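Local coordinates for protein D-glycero-beta-D-manno-heptose-1,7-bisphosphate 7-phosphatase (Mesorhizobium loti, PDB 2O2X) that removes the C-7 phosphate from D-glycero-beta-D-manno-heptose 1,7-bisphosphate in a magnesium-dependent step of ADP-heptose biosynthesis, at residues A33-R38 against L152-S157; C118-A123 against P131-R136; R156-G161 against A207-L212. One frame throughout, in Å; residues are numbered along the deposited sequence.

Interaction 1. Residues A33-R38 against L152-S157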
# COMPACT_ATOMS: atom_id res chain seq x y z
N ALA A 33 -10.32 -4.79 -0.10
CA ALA A 33 -9.51 -3.63 0.25
C ALA A 33 -8.87 -3.06 -0.99
O ALA A 33 -8.71 -3.74 -2.01
CB ALA A 33 -8.42 -4.02 1.23
N LEU A 34 -8.50 -1.79 -0.87
CA LEU A 34 -7.61 -1.13 -1.80
C LEU A 34 -6.25 -1.09 -1.16
O LEU A 34 -6.03 -0.33 -0.22
CB LEU A 34 -8.08 0.29 -2.15
CG LEU A 34 -7.15 1.09 -3.07
CD1 LEU A 34 -7.00 0.45 -4.41
CD2 LEU A 34 -7.66 2.51 -3.20
N PHE A 35 -5.33 -1.90 -1.68
CA PHE A 35 -3.94 -1.88 -1.24
C PHE A 35 -3.15 -0.87 -2.07
O PHE A 35 -3.25 -0.88 -3.29
CB PHE A 35 -3.28 -3.26 -1.41
CG PHE A 35 -3.79 -4.33 -0.46
CD1 PHE A 35 -3.29 -4.42 0.84
CD2 PHE A 35 -4.76 -5.24 -0.86
CE1 PHE A 35 -3.73 -5.40 1.72
CE2 PHE A 35 -5.20 -6.23 0.03
CZ PHE A 35 -4.68 -6.29 1.32
N LEU A 36 -2.35 -0.05 -1.40
CA LEU A 36 -1.52 0.95 -2.05
C LEU A 36 -0.09 0.83 -1.57
O LEU A 36 0.18 0.84 -0.38
CB LEU A 36 -1.99 2.37 -1.70
CG LEU A 36 -3.43 2.72 -2.09
CD1 LEU A 36 -3.80 4.13 -1.61
CD2 LEU A 36 -3.63 2.59 -3.60
N ASP A 37 0.85 0.80 -2.50
CA ASP A 37 2.23 1.10 -2.14
C ASP A 37 2.30 2.60 -1.72
O ASP A 37 1.36 3.37 -2.00
CB ASP A 37 3.15 0.81 -3.34
CG ASP A 37 4.64 0.92 -3.00
OD1 ASP A 37 5.05 0.81 -1.84
OD2 ASP A 37 5.43 1.09 -3.94
N ARG A 38 3.37 3.02 -1.03
CA ARG A 38 3.49 4.39 -0.59
C ARG A 38 4.43 5.20 -1.51
O ARG A 38 3.95 6.05 -2.28
CB ARG A 38 3.88 4.48 0.89
CG ARG A 38 3.45 5.82 1.50
CD ARG A 38 4.21 6.15 2.78
NE ARG A 38 5.57 6.53 2.47
CZ ARG A 38 6.57 6.57 3.35
NH1 ARG A 38 6.37 6.26 4.62
NH2 ARG A 38 7.77 6.89 2.93
N LEU A 152 -10.39 -9.41 5.39
CA LEU A 152 -10.59 -8.99 4.01
C LEU A 152 -10.96 -10.12 3.07
O LEU A 152 -10.53 -11.26 3.25
CB LEU A 152 -9.34 -8.32 3.45
CG LEU A 152 -8.88 -7.08 4.22
CD1 LEU A 152 -7.55 -6.61 3.67
CD2 LEU A 152 -9.89 -5.98 4.19
N ASP A 153 -11.68 -9.76 2.00
CA ASP A 153 -11.85 -10.62 0.84
C ASP A 153 -10.69 -10.30 -0.12
O ASP A 153 -10.77 -9.36 -0.91
CB ASP A 153 -13.20 -10.34 0.20
CG ASP A 153 -13.49 -11.22 -0.98
OD1 ASP A 153 -12.56 -11.83 -1.56
OD2 ASP A 153 -14.67 -11.25 -1.37
N LEU A 154 -9.61 -11.05 -0.00
CA LEU A 154 -8.42 -10.78 -0.82
C LEU A 154 -8.67 -11.03 -2.30
O LEU A 154 -8.15 -10.31 -3.15
CB LEU A 154 -7.22 -11.60 -0.35
CG LEU A 154 -6.63 -11.26 1.01
CD1 LEU A 154 -5.49 -12.23 1.33
CD2 LEU A 154 -6.15 -9.81 1.05
N GLN A 155 -9.51 -12.00 -2.62
CA GLN A 155 -9.71 -12.35 -4.02
C GLN A 155 -10.36 -11.20 -4.78
O GLN A 155 -10.13 -11.05 -5.96
CB GLN A 155 -10.55 -13.63 -4.12
CG GLN A 155 -9.84 -14.88 -3.59
CD GLN A 155 -9.67 -14.92 -2.07
OE1 GLN A 155 -10.44 -14.29 -1.31
NE2 GLN A 155 -8.67 -15.66 -1.62
N ARG A 156 -11.15 -10.37 -4.10
CA ARG A 156 -11.79 -9.22 -4.73
C ARG A 156 -11.04 -7.90 -4.51
O ARG A 156 -11.47 -6.87 -5.00
CB ARG A 156 -13.24 -9.08 -4.25
CG ARG A 156 -14.10 -10.31 -4.57
CD ARG A 156 -15.56 -10.09 -4.18
NE ARG A 156 -16.17 -9.00 -4.94
CZ ARG A 156 -16.84 -7.97 -4.43
NH1 ARG A 156 -17.02 -7.82 -3.11
NH2 ARG A 156 -17.35 -7.05 -5.25
N SER A 157 -9.93 -7.93 -3.76
CA SER A 157 -9.15 -6.71 -3.48
C SER A 157 -8.36 -6.26 -4.68
O SER A 157 -8.17 -7.00 -5.65
CB SER A 157 -8.23 -6.98 -2.28
OG SER A 157 -9.01 -7.21 -1.10
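Ser157 holds the backbone of Ala33 with its hydroxyl: Ala33 N donates to Ser157 OG at 2.9 Å in a nearly straight bond (172°). Ser157 OG donates in turn to Asp153 O at 2.8 Å, arriving from above the carbonyl plane, so one buried hydroxyl links Ala33, beside strand 34-36, to the loop at Asp153. Its place follows from the first torsion (chi1 -66°), which sets OG beside the backbone N of Ser157 and turns it to Ala33. Phe35 supplies the apolar half of the contact. Its CB leaves the strand without facing the loop, and with CG beside the backbone N (chi1 -70°) the ring swings back toward residues 152-157. CD2 and CE2 run past Ser157 CB, 3.9 Å from Phe35 CE2. Leu154 CD2 comes to the ring edge near its plane, 3.8 Å from Phe35 CZ, and Leu152 CD1 reaches Phe35 CZ obliquely at 3.7 Å. Strand 34-36 and strand 158-161, into which residues 152-157 lead, are parallel neighbours in the central sheet of the HAD-like fold; Asp37, the probable nucleophile, follows directly on the first and is salt-bridged to Lys137. Phe35 also packs on Val76 and Val78 of strand 75-80, the neighbour of strand 34-36 on the other side. Leu152 CD1 touches both Phe35 CZ and Ala33 CB, the latter at 3.7 Å, and Leu152 CD2 meets that same methyl. Within the loop, Asp153 OD1 accepts from Arg156 N at 3.3 Å, an Asx motif.

Interaction 2. Residues C118-A123 against P131-R136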
# COMPACT_ATOMS: atom_id res chain seq x y z
N CYS A 118 7.76 -3.13 5.88
CA CYS A 118 8.78 -4.18 6.03
C CYS A 118 10.16 -3.62 5.74
O CYS A 118 10.41 -3.15 4.64
CB CYS A 118 8.50 -5.33 5.10
SG CYS A 118 9.72 -6.68 5.38
N ALA A 119 11.06 -3.71 6.73
CA ALA A 119 12.42 -3.15 6.64
C ALA A 119 13.44 -4.10 6.04
O ALA A 119 14.50 -3.66 5.59
CB ALA A 119 12.88 -2.73 8.00
N TYR A 120 13.17 -5.40 6.10
CA TYR A 120 14.19 -6.40 5.79
C TYR A 120 14.65 -6.34 4.34
O TYR A 120 13.84 -6.22 3.41
CB TYR A 120 13.63 -7.79 6.04
CG TYR A 120 13.22 -8.07 7.48
CD1 TYR A 120 14.12 -7.94 8.53
CD2 TYR A 120 11.93 -8.51 7.78
CE1 TYR A 120 13.73 -8.22 9.86
CE2 TYR A 120 11.55 -8.80 9.11
CZ TYR A 120 12.45 -8.65 10.12
OH TYR A 120 12.06 -8.92 11.42
N HIS A 121 15.96 -6.43 4.12
CA HIS A 121 16.49 -6.42 2.76
C HIS A 121 17.82 -7.15 2.70
O HIS A 121 18.63 -7.00 3.61
CB HIS A 121 16.65 -4.97 2.29
CG HIS A 121 16.97 -4.81 0.83
ND1 HIS A 121 18.27 -4.85 0.34
CD2 HIS A 121 16.17 -4.58 -0.23
CE1 HIS A 121 18.24 -4.66 -0.97
NE2 HIS A 121 16.98 -4.48 -1.34
N GLU A 122 18.06 -7.82 1.58
CA GLU A 122 19.29 -8.63 1.36
C GLU A 122 20.59 -7.83 1.46
O GLU A 122 21.63 -8.38 1.86
CB GLU A 122 19.23 -9.33 0.01
CG GLU A 122 19.20 -8.42 -1.20
CD GLU A 122 20.57 -8.08 -1.75
OE1 GLU A 122 21.57 -8.76 -1.40
OE2 GLU A 122 20.64 -7.13 -2.57
N ALA A 123 20.53 -6.55 1.10
CA ALA A 123 21.70 -5.68 1.11
C ALA A 123 21.84 -4.89 2.39
O ALA A 123 22.61 -3.94 2.48
CB ALA A 123 21.66 -4.74 -0.10
N PRO A 131 17.24 -11.69 3.57
CA PRO A 131 17.05 -11.47 2.14
C PRO A 131 15.70 -11.75 1.52
O PRO A 131 15.39 -11.12 0.50
CB PRO A 131 18.12 -12.37 1.49
CG PRO A 131 18.41 -13.36 2.46
CD PRO A 131 18.16 -12.82 3.82
N ASP A 132 14.92 -12.65 2.07
CA ASP A 132 13.67 -13.03 1.37
C ASP A 132 12.54 -13.21 2.33
O ASP A 132 11.84 -14.23 2.33
CB ASP A 132 13.89 -14.33 0.60
CG ASP A 132 12.77 -14.63 -0.40
OD1 ASP A 132 12.05 -13.70 -0.85
OD2 ASP A 132 12.62 -15.82 -0.75
N HIS A 133 12.36 -12.20 3.18
CA HIS A 133 11.42 -12.29 4.26
C HIS A 133 9.99 -12.33 3.71
O HIS A 133 9.69 -11.62 2.76
CB HIS A 133 11.57 -11.12 5.22
CG HIS A 133 10.84 -11.33 6.49
ND1 HIS A 133 9.49 -11.05 6.64
CD2 HIS A 133 11.24 -11.87 7.67
CE1 HIS A 133 9.12 -11.35 7.87
NE2 HIS A 133 10.16 -11.84 8.51
N PRO A 134 9.11 -13.18 4.27
CA PRO A 134 7.73 -13.32 3.82
C PRO A 134 6.93 -12.00 3.78
O PRO A 134 5.95 -11.93 3.04
CB PRO A 134 7.10 -14.28 4.83
CG PRO A 134 8.19 -14.98 5.44
CD PRO A 134 9.44 -14.15 5.34
N MSE A 135 7.33 -11.00 4.55
CA MSE A 135 6.64 -9.71 4.56
C MSE A 135 7.15 -8.73 3.54
O MSE A 135 6.57 -7.67 3.35
CB MSE A 135 6.71 -9.04 5.92
CG MSE A 135 6.04 -9.84 7.00
SE MSE A 135 4.10 -9.96 6.84
CE MSE A 135 3.66 -8.52 7.51
N ARG A 136 8.25 -9.06 2.87
CA ARG A 136 8.88 -8.13 1.92
C ARG A 136 8.33 -8.43 0.54
O ARG A 136 8.54 -9.51 0.00
CB ARG A 136 10.40 -8.25 1.90
CG ARG A 136 11.01 -7.25 0.94
CD ARG A 136 12.47 -7.50 0.64
NE ARG A 136 12.94 -6.64 -0.43
CZ ARG A 136 13.08 -7.00 -1.70
NH1 ARG A 136 12.82 -8.25 -2.11
NH2 ARG A 136 13.53 -6.10 -2.58
O HOH W 1 13.67 -9.49 2.87
O HOH W 2 15.95 -8.37 -0.12
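The loop between strand 114-118 and helix 141-150 doubles back beside the probable substrate site, and Tyr120 meets His133 where its two limbs pass. The rings are inclined at 33°, with centroids 4.3 Å apart. Tyr120 CD2 and CE2 lie over one imidazole face, Tyr120 CD2 3.3 Å from His133 CG, while Pro134 CD covers the opposite face. Met135 N donates to His133 ND1 at 3.0 Å, fixing the imidazole's rotation; Tyr120 OH bonds to Glu14. A type I beta turn from His133 to Arg136 then brings round the arginine that, by similarity, contributes to substrate recognition. CG of Arg136 is anti to the backbone N (chi1 -179°) and the chain stays extended to NE, which carries Arg136 CD past Tyr120 O at 3.3 Å and the guanidinium to His121 CD2. Imidazole and guanidinium planes there stand 81° apart, and His121 also touches Ser82, a probable substrate-binding residue. Cys118 SG rests against CB of Met135 (selenomethionine here) and Arg136 CB, both at 3.9 Å. No direct hydrogen bond joins the limbs; waters bridge them instead: one accepts from Glu122 N and donates to Pro131 O at 2.9 Å, another accepts from His133 N and donates weakly to Tyr120 O.

Interaction 3. Residues R156-G161 against A207-L212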
# COMPACT_ATOMS: atom_id res chain seq x y z
N ARG A 156 -11.15 -10.37 -4.10
CA ARG A 156 -11.79 -9.22 -4.73
C ARG A 156 -11.04 -7.90 -4.51
O ARG A 156 -11.47 -6.87 -5.00
CB ARG A 156 -13.24 -9.08 -4.25
CG ARG A 156 -14.10 -10.31 -4.57
CD ARG A 156 -15.56 -10.09 -4.18
NE ARG A 156 -16.17 -9.00 -4.94
CZ ARG A 156 -16.84 -7.97 -4.43
NH1 ARG A 156 -17.02 -7.82 -3.11
NH2 ARG A 156 -17.35 -7.05 -5.25
N SER A 157 -9.93 -7.93 -3.76
CA SER A 157 -9.15 -6.71 -3.48
C SER A 157 -8.36 -6.26 -4.68
O SER A 157 -8.17 -7.00 -5.65
CB SER A 157 -8.23 -6.98 -2.28
OG SER A 157 -9.01 -7.21 -1.10
N LEU A 158 -7.92 -5.00 -4.62
CA LEU A 158 -7.12 -4.40 -5.68
C LEU A 158 -5.83 -3.89 -5.07
O LEU A 158 -5.78 -3.59 -3.89
CB LEU A 158 -7.89 -3.22 -6.26
CG LEU A 158 -9.34 -3.50 -6.72
CD1 LEU A 158 -9.96 -2.19 -7.20
CD2 LEU A 158 -9.38 -4.55 -7.81
N ILE A 159 -4.79 -3.81 -5.89
CA ILE A 159 -3.52 -3.23 -5.47
C ILE A 159 -3.06 -2.24 -6.53
O ILE A 159 -3.27 -2.46 -7.74
CB ILE A 159 -2.42 -4.27 -5.18
CG1 ILE A 159 -1.17 -3.60 -4.57
CG2 ILE A 159 -2.11 -5.15 -6.41
CD1 ILE A 159 -0.26 -4.52 -3.78
N VAL A 160 -2.45 -1.14 -6.08
CA VAL A 160 -1.86 -0.12 -6.94
C VAL A 160 -0.45 0.15 -6.45
O VAL A 160 -0.22 0.33 -5.25
CB VAL A 160 -2.68 1.16 -6.90
CG1 VAL A 160 -2.11 2.15 -7.91
CG2 VAL A 160 -4.16 0.87 -7.11
N GLY A 161 0.52 0.15 -7.34
CA GLY A 161 1.89 0.52 -7.03
C GLY A 161 2.69 0.83 -8.27
O GLY A 161 2.18 0.58 -9.38
N ALA A 207 -13.54 2.95 -11.55
CA ALA A 207 -14.70 2.09 -11.81
C ALA A 207 -14.58 0.79 -11.05
O ALA A 207 -15.56 0.27 -10.47
CB ALA A 207 -14.84 1.83 -13.29
N ALA A 208 -13.37 0.24 -11.01
CA ALA A 208 -13.14 -1.03 -10.31
C ALA A 208 -13.38 -0.90 -8.78
O ALA A 208 -13.94 -1.81 -8.16
CB ALA A 208 -11.75 -1.53 -10.61
N ILE A 209 -12.98 0.22 -8.20
CA ILE A 209 -13.18 0.49 -6.77
C ILE A 209 -14.67 0.67 -6.51
O ILE A 209 -15.21 0.10 -5.56
CB ILE A 209 -12.43 1.74 -6.33
CG1 ILE A 209 -10.92 1.51 -6.41
CG2 ILE A 209 -12.82 2.12 -4.90
CD1 ILE A 209 -10.09 2.76 -6.32
N GLU A 210 -15.34 1.45 -7.36
CA GLU A 210 -16.78 1.73 -7.18
C GLU A 210 -17.63 0.47 -7.20
O GLU A 210 -18.59 0.36 -6.44
CB GLU A 210 -17.27 2.71 -8.25
CG GLU A 210 -16.78 4.16 -8.12
CD GLU A 210 -17.47 4.96 -7.01
OE1 GLU A 210 -18.15 4.35 -6.14
OE2 GLU A 210 -17.33 6.21 -7.01
N THR A 211 -17.28 -0.50 -8.05
CA THR A 211 -18.05 -1.75 -8.10
C THR A 211 -18.01 -2.47 -6.75
O THR A 211 -18.95 -3.17 -6.38
CB THR A 211 -17.59 -2.72 -9.19
OG1 THR A 211 -16.26 -3.18 -8.91
CG2 THR A 211 -17.62 -2.08 -10.54
N LEU A 212 -16.93 -2.29 -6.00
CA LEU A 212 -16.81 -2.90 -4.69
C LEU A 212 -17.59 -2.18 -3.58
O LEU A 212 -17.68 -2.71 -2.48
CB LEU A 212 -15.34 -2.97 -4.29
CG LEU A 212 -14.49 -3.67 -5.35
CD1 LEU A 212 -13.06 -3.57 -4.97
CD2 LEU A 212 -14.93 -5.12 -5.53
O HOH W 3 -18.09 -5.02 -1.54
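Leu212, Leu158 and Arg156 bury most of the surface here, with Leu212 lying between the other two. Its two methyls divide the work. Leu212 CD1 meets Leu158 CD1 tip to tip at 4.1 Å and also lies 3.7 Å from Arg156 O; Leu212 CD2 sits over one face of the Arg156 guanidinium, nearer NH2 than CZ, 3.6 Å from Arg156 CZ. The two side chains run alongside in opposed senses, and the bend at chi3 (63°) brings the guanidinium over Leu212 CD2. Leu158, with CG beside the backbone N (chi1 -53°), points its side chain at the helix, where Leu158 CD1 fits against Ala208 CB and Ile209 CG1, each 3.9 Å away. The contact thus packs the C-terminal part of helix 199-211 and Leu212 against strand 158-161, an alpha-on-beta packing of the HAD-like fold away from the annotated sites. Trp179 of the adjoining strand 177-181 touches both Leu158 and Ala208, while Ile209 continues onto helix 62-71 through Thr67 and Ala68. Were Leu212 cut back to an alanine, a gap would probably open beside Leu158 and the Arg156 guanidinium would lose its apolar cover on that face, freer to turn. Thr211 OG1 donates back to Ala208 O at 2.8 Å, from above the carbonyl plane. A water in the guanidinium plane accepts a weak bond from Arg156 NH1.

Interactions 1 and 3 meet on the central sheet, their centres about 7 Å apart, and share Arg156 and Ser157. The two parallel strands are joined directly: Phe35 N lies 2.8 Å from Leu158 O, and Phe35 O 2.9 Å from Val160 N, both probable hydrogen bonds. Interaction 2 stands apart, its centre about 21 Å from that of interaction 1 and 27 Å from that of interaction 3, on the other side of the chain's centre from the latter. The probable active site connects interactions 1 and 2: residues 33-38 end in Asp37 and Arg38, whereas residues 131-136 end in Arg136, immediately before Lys137, the salt-bridge partner of Asp37.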